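Local coordinates for dihydroneopterin triphosphate diphosphatase (Escherichia coli O157:H7, PDB 5U7F), which probably hydrolyses dihydroneopterin triphosphate to the monophosphate and pyrophosphate, a Nudix-family step in folate biosynthesis, and can also cleave nucleoside triphosphates such as dATP, at residues F35-S38 / V39-S42; S42-E45 / G46-A49. All blocks are in the same frame, centred on the assembly; numbering follows the deposited sequence.

Interaction 1 (F35-S38 / V39-S42); sequences FWQS and VTGS. With CO (cobalt (II) ion), chain F; SO4 (sulfate ion), chain C.
Gln37 and Thr40 meet where the broken strand 36-42 of the Nudix fold runs into the Nudix box, a worked case of a strand that carries a metal site on its backbone. Their direct link is modest: NE2 of Gln37 gives a weak hydrogen bond to OG1 of Thr40, 3.2 Å long and bent to 135° at the hydrogen. The two side chains cross at about a right angle, and the amide nitrogen also lies 3.4 Å from the methyl CG2 of Thr40. Gln37 spans the gap because CG is flanked by both the backbone N and the carbonyl carbon (chi1 55°) and the chain beyond is extended.

A water forms a second bridge between the same two residues. It donates to OE1 of Gln37 and accepts from the backbone N of Thr40, while itself binding the cobalt. Since Arg29 and His118 also reach OE1, this oxygen is gripped by three groups, which should fix the amide's rotation.

The metal takes the carbonyl O of Thr40 at 2.0 Å; Glu60 and Glu117 of the same chain, two waters and a sulfate oxygen complete the shell. The side chain of Val39 leaves the strand on the side opposite that of Thr40 and packs on Glu56, Glu60 and Val61 of helix 49-61, and Ser38 OG bonds to Asn138.

The sulfate, probably from the crystallisation liquor, binds both the metal and the strand, with Lys7 as a further partner. Its O3 lies 2.1 Å from cobalt, and its O4 accepts the backbone N-H of Ser42 at 3.1 Å, with an angle of 161°.

Interaction 2 (S42-E45 / G46-A49); sequences SVEE and GETA. With SO4 (sulfate ion), chain C.
OE2 of Glu47 is held by two groups, the backbone N of Glu44 across the turn and the guanidinium of Arg55, with which it forms a salt bridge. The bond from Glu44 N to Glu47 OE2 is 2.8 Å long and nearly straight at 164°, and it uses the anti lone pair, the one away from OE1. A chi1 of 78° turns CG of Glu47 back over its own backbone, and from there the extended chain carries the carboxylate to Glu44 N. The same oxygen rests 3.3 Å from CB of Glu44. The two glutamate side chains lie alongside and point the same way, their carboxylate planes 41° apart; Arg55 probably eases the crowding of negative charge.

The residues from Glu44 to Glu47 form a type II beta turn at the start of the Nudix box, where the chain leaves strand 36-42 for the helix 49-61. The turn is closed by the bond from Glu47 N to Glu44 O, 3.1 Å. Gly46, the third residue, has the positive phi that this turn type asks for and that glycine adopts easily.

At the open end of the turn, Val43 brings its CG1 to within 3.4 Å of Glu47 O and 4.0 Å of Glu47 CG, while its side chain also touches Val10, Ile12 and Ala52.

How the interactions relate
Read from the N terminus, interaction 1 comes first, within the broken strand 36-42, and closes a short local span around the bend at Ser38. Interaction 2 begins at Ser42, the residue on which interaction 1 ends, and closes the turn that leads into the helix 49-61. The two therefore follow in series, sharing one residue without nesting or crossing, and their centres lie about 16 Å apart. Interaction 1 belongs to the sheet, in the hairpin with strand 23-29; interaction 2 connects that sheet to the helix, which supplies Glu60 to the cobalt site and Arg55 to the turn. The sulfate touches both contacts.

Interaction 1 (F35-S38 / V39-S42)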
ATOM      1  N   PHE A  35       0.509  -6.722 -11.399  1.00 20.49           N
ATOM      2  CA  PHE A  35       0.537  -5.501 -10.555  1.00 16.87           C
ATOM      3  C   PHE A  35       1.047  -5.862  -9.169  1.00 16.76           C
ATOM      4  O   PHE A  35       0.290  -6.386  -8.366  1.00 19.33           O
ATOM      5  CB  PHE A  35      -0.869  -4.904 -10.493  1.00 19.49           C
ATOM      6  CG  PHE A  35      -0.940  -3.507  -9.958  1.00 24.90           C
ATOM      7  CD1 PHE A  35       0.104  -2.928  -9.248  1.00 20.44           C
ATOM      8  CD2 PHE A  35      -2.089  -2.767 -10.173  1.00 22.49           C
ATOM      9  CE1 PHE A  35      -0.028  -1.610  -8.772  1.00 20.08           C
ATOM     10  CE2 PHE A  35      -2.207  -1.504  -9.705  1.00 26.70           C
ATOM     11  CZ  PHE A  35      -1.178  -0.923  -8.998  1.00 28.27           C
ATOM     12  N   TRP A  36       2.327  -5.612  -8.920  1.00 19.44           N
ATOM     13  CA  TRP A  36       2.883  -5.664  -7.568  1.00 19.75           C
ATOM     14  C   TRP A  36       2.841  -4.292  -6.875  1.00 17.08           C
ATOM     15  O   TRP A  36       3.082  -3.259  -7.499  1.00 15.93           O
ATOM     16  CB  TRP A  36       4.302  -6.150  -7.588  1.00 17.37           C
ATOM     17  CG  TRP A  36       4.426  -7.528  -8.140  1.00 20.14           C
ATOM     18  CD1 TRP A  36       4.219  -7.916  -9.433  1.00 20.92           C
ATOM     19  CD2 TRP A  36       4.789  -8.711  -7.413  1.00 20.02           C
ATOM     20  NE1 TRP A  36       4.442  -9.283  -9.559  1.00 25.97           N
ATOM     21  CE2 TRP A  36       4.796  -9.786  -8.334  1.00 28.08           C
ATOM     22  CE3 TRP A  36       5.102  -8.967  -6.076  1.00 19.73           C
ATOM     23  CZ2 TRP A  36       5.098 -11.098  -7.957  1.00 23.43           C
ATOM     24  CZ3 TRP A  36       5.425 -10.279  -5.706  1.00 28.23           C
ATOM     25  CH2 TRP A  36       5.411 -11.321  -6.647  1.00 29.37           C
ATOM     26  N   GLN A  37       2.571  -4.312  -5.584  1.00 16.47           N
ATOM     27  CA  GLN A  37       2.329  -3.070  -4.827  1.00 18.87           C
ATOM     28  C   GLN A  37       2.623  -3.227  -3.363  1.00 15.37           C
ATOM     29  O   GLN A  37       2.676  -4.355  -2.845  1.00 16.82           O
ATOM     30  CB  GLN A  37       0.879  -2.650  -4.985  1.00 14.87           C
ATOM     31  CG  GLN A  37      -0.089  -3.729  -4.600  1.00 16.31           C
ATOM     32  CD  GLN A  37      -1.500  -3.258  -4.338  1.00 26.29           C
ATOM     33  OE1 GLN A  37      -2.357  -4.042  -3.887  1.00 24.73           O
ATOM     34  NE2 GLN A  37      -1.780  -1.998  -4.662  1.00 24.78           N
ATOM     35  N   SER A  38       2.799  -2.102  -2.674  1.00 15.36           N
ATOM     36  CA  SER A  38       2.712  -2.062  -1.227  1.00 17.37           C
ATOM     37  C   SER A  38       1.220  -2.190  -0.816  1.00 14.18           C
ATOM     38  O   SER A  38       0.337  -2.418  -1.672  1.00 15.62           O
ATOM     39  CB  SER A  38       3.344  -0.753  -0.689  1.00 16.72           C
ATOM     40  OG  SER A  38       4.565  -0.458  -1.364  1.00 14.16           O
ATOM     41  N   VAL A  39       0.932  -2.129   0.478  1.00 15.86           N
ATOM     42  CA  VAL A  39      -0.451  -2.231   0.944  1.00 18.33           C
ATOM     43  C   VAL A  39      -1.265  -0.988   0.530  1.00 17.59           C
ATOM     44  O   VAL A  39      -0.841   0.124   0.780  1.00 16.96           O
ATOM     45  CB  VAL A  39      -0.486  -2.422   2.460  1.00 19.07           C
ATOM     46  CG1 VAL A  39      -1.869  -2.228   3.027  1.00 17.94           C
ATOM     47  CG2 VAL A  39       0.023  -3.818   2.812  1.00 23.14           C
ATOM     48  N   THR A  40      -2.399  -1.185  -0.145  1.00 17.27           N
ATOM     49  CA  THR A  40      -3.319  -0.070  -0.452  1.00 17.76           C
ATOM     50  C   THR A  40      -4.706  -0.482  -0.001  1.00 23.04           C
ATOM     51  O   THR A  40      -4.985  -1.667   0.136  1.00 20.49           O
ATOM     52  CB  THR A  40      -3.354   0.331  -1.953  1.00 23.79           C
ATOM     53  OG1 THR A  40      -3.936  -0.718  -2.733  1.00 31.35           O
ATOM     54  CG2 THR A  40      -1.977   0.661  -2.473  1.00 24.93           C
ATOM     55  N   GLY A  41      -5.571   0.491   0.268  1.00 21.12           N
ATOM     56  CA  GLY A  41      -6.944   0.175   0.595  1.00 17.50           C
ATOM     57  C   GLY A  41      -7.798   1.415   0.663  1.00 17.84           C
ATOM     58  O   GLY A  41      -7.275   2.499   0.936  1.00 16.16           O
ATOM     59  N   SER A  42      -9.096   1.244   0.412  1.00 17.30           N
ATOM     60  CA  SER A  42     -10.072   2.339   0.537  1.00 23.07           C
ATOM     61  C   SER A  42     -10.302   2.753   1.985  1.00 20.31           C
ATOM     62  O   SER A  42     -10.315   1.920   2.891  1.00 22.06           O
ATOM     63  CB  SER A  42     -11.420   1.943  -0.082  1.00 22.85           C
ATOM     64  OG  SER A  42     -11.338   1.810  -1.486  1.00 25.23           O
TER
HETATM   65 CO    CO F 205      -5.554  -3.388  -0.827  0.77 23.18          CO
HETATM   66  S   SO4 C 202      -8.757  -2.514  -1.003  0.61 23.36           S
HETATM   67  O1  SO4 C 202      -8.344  -1.629  -2.106  1.00 30.48           O
HETATM   68  O2  SO4 C 202      -9.562  -3.597  -1.572  0.85 35.31           O
HETATM   69  O3  SO4 C 202      -7.564  -3.040  -0.315  1.00 22.48           O
HETATM   70  O4  SO4 C 202      -9.584  -1.777  -0.053  1.00 28.04           O
HETATM   71  O   HOH W   1      -3.413  -3.572  -1.252  1.00 26.94           O
HETATM   72  O   HOH W   2      -6.120  -2.243  -2.599  1.00 29.05           O

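Interaction 2 (S42-E45 / G46-A49)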
ATOM      1  N   SER A  42      -9.096   1.244   0.412  1.00 17.30           N
ATOM      2  CA  SER A  42     -10.072   2.339   0.537  1.00 23.07           C
ATOM      3  C   SER A  42     -10.302   2.753   1.985  1.00 20.31           C
ATOM      4  O   SER A  42     -10.315   1.920   2.891  1.00 22.06           O
ATOM      5  CB  SER A  42     -11.420   1.943  -0.082  1.00 22.85           C
ATOM      6  OG  SER A  42     -11.338   1.810  -1.486  1.00 25.23           O
ATOM      7  N   VAL A  43     -10.465   4.063   2.187  1.00 18.71           N
ATOM      8  CA  VAL A  43     -10.925   4.626   3.450  1.00 17.92           C
ATOM      9  C   VAL A  43     -12.431   4.541   3.511  1.00 24.12           C
ATOM     10  O   VAL A  43     -13.124   5.184   2.714  1.00 27.66           O
ATOM     11  CB  VAL A  43     -10.499   6.096   3.608  1.00 17.36           C
ATOM     12  CG1 VAL A  43     -10.917   6.645   4.973  1.00 21.26           C
ATOM     13  CG2 VAL A  43      -9.019   6.218   3.411  1.00 15.58           C
ATOM     14  N   GLU A  44     -12.951   3.772   4.458  1.00 24.06           N
ATOM     15  CA  GLU A  44     -14.396   3.577   4.554  1.00 28.08           C
ATOM     16  C   GLU A  44     -15.088   4.705   5.303  1.00 31.21           C
ATOM     17  O   GLU A  44     -14.474   5.441   6.064  1.00 25.18           O
ATOM     18  CB  GLU A  44     -14.715   2.254   5.241  1.00 33.29           C
ATOM     19  CG  GLU A  44     -14.116   1.036   4.534  1.00 39.06           C
ATOM     20  CD  GLU A  44     -14.630   0.854   3.101  1.00 48.02           C
ATOM     21  OE1 GLU A  44     -15.712   1.387   2.779  1.00 65.63           O
ATOM     22  OE2 GLU A  44     -13.955   0.177   2.293  1.00 44.46           O
ATOM     23  N   GLU A  45     -16.388   4.814   5.095  1.00 25.97           N
ATOM     24  CA  GLU A  45     -17.165   5.874   5.721  1.00 24.57           C
ATOM     25  C   GLU A  45     -17.039   5.766   7.249  1.00 26.02           C
ATOM     26  O   GLU A  45     -17.099   4.680   7.827  1.00 30.39           O
ATOM     27  CB  GLU A  45     -18.634   5.811   5.275  1.00 34.36           C
ATOM     28  CG  GLU A  45     -19.155   7.142   4.701  1.00 39.86           C
ATOM     29  CD  GLU A  45     -20.393   6.990   3.821  1.00 47.80           C
ATOM     30  OE1 GLU A  45     -21.520   7.212   4.327  1.00 47.32           O
ATOM     31  OE2 GLU A  45     -20.251   6.694   2.604  1.00 51.96           O
ATOM     32  N   GLY A  46     -16.822   6.900   7.896  1.00 29.19           N
ATOM     33  CA  GLY A  46     -16.671   6.921   9.337  1.00 34.42           C
ATOM     34  C   GLY A  46     -15.293   6.625   9.905  1.00 30.73           C
ATOM     35  O   GLY A  46     -15.111   6.776  11.105  1.00 36.42           O
ATOM     36  N   GLU A  47     -14.330   6.212   9.080  1.00 28.09           N
ATOM     37  CA  GLU A  47     -12.970   6.007   9.573  1.00 26.63           C
ATOM     38  C   GLU A  47     -11.999   7.037   8.984  1.00 23.27           C
ATOM     39  O   GLU A  47     -12.230   7.636   7.936  1.00 22.20           O
ATOM     40  CB  GLU A  47     -12.483   4.545   9.306  1.00 33.13           C
ATOM     41  CG  GLU A  47     -12.026   4.217   7.885  1.00 33.31           C
ATOM     42  CD  GLU A  47     -11.593   2.736   7.648  1.00 30.38           C
ATOM     43  OE1 GLU A  47     -11.178   2.028   8.605  1.00 36.41           O
ATOM     44  OE2 GLU A  47     -11.664   2.285   6.478  1.00 28.00           O
ATOM     45  N   THR A  48     -10.905   7.253   9.699  1.00 19.08           N
ATOM     46  CA  THR A  48      -9.889   8.182   9.253  1.00 23.08           C
ATOM     47  C   THR A  48      -8.863   7.439   8.432  1.00 18.32           C
ATOM     48  O   THR A  48      -8.834   6.230   8.472  1.00 20.12           O
ATOM     49  CB  THR A  48      -9.175   8.833  10.409  1.00 15.21           C
ATOM     50  OG1 THR A  48      -8.443   7.824  11.141  1.00 25.19           O
ATOM     51  CG2 THR A  48     -10.171   9.567  11.335  1.00 22.11           C
ATOM     52  N   ALA A  49      -7.992   8.187   7.753  1.00 19.93           N
ATOM     53  CA  ALA A  49      -6.942   7.601   6.951  1.00 19.18           C
ATOM     54  C   ALA A  49      -6.023   6.750   7.809  1.00 19.47           C
ATOM     55  O   ALA A  49      -5.738   5.635   7.442  1.00 15.84           O
ATOM     56  CB  ALA A  49      -6.175   8.648   6.229  1.00 17.81           C
TER
HETATM   57  S   SO4 C 202      -8.757  -2.514  -1.003  0.61 23.36           S
HETATM   58  O1  SO4 C 202      -8.344  -1.629  -2.106  1.00 30.48           O
HETATM   59  O2  SO4 C 202      -9.562  -3.597  -1.572  0.85 35.31           O
HETATM   60  O3  SO4 C 202      -7.564  -3.040  -0.315  1.00 22.48           O
HETATM   61  O4  SO4 C 202      -9.584  -1.777  -0.053  1.00 28.04           O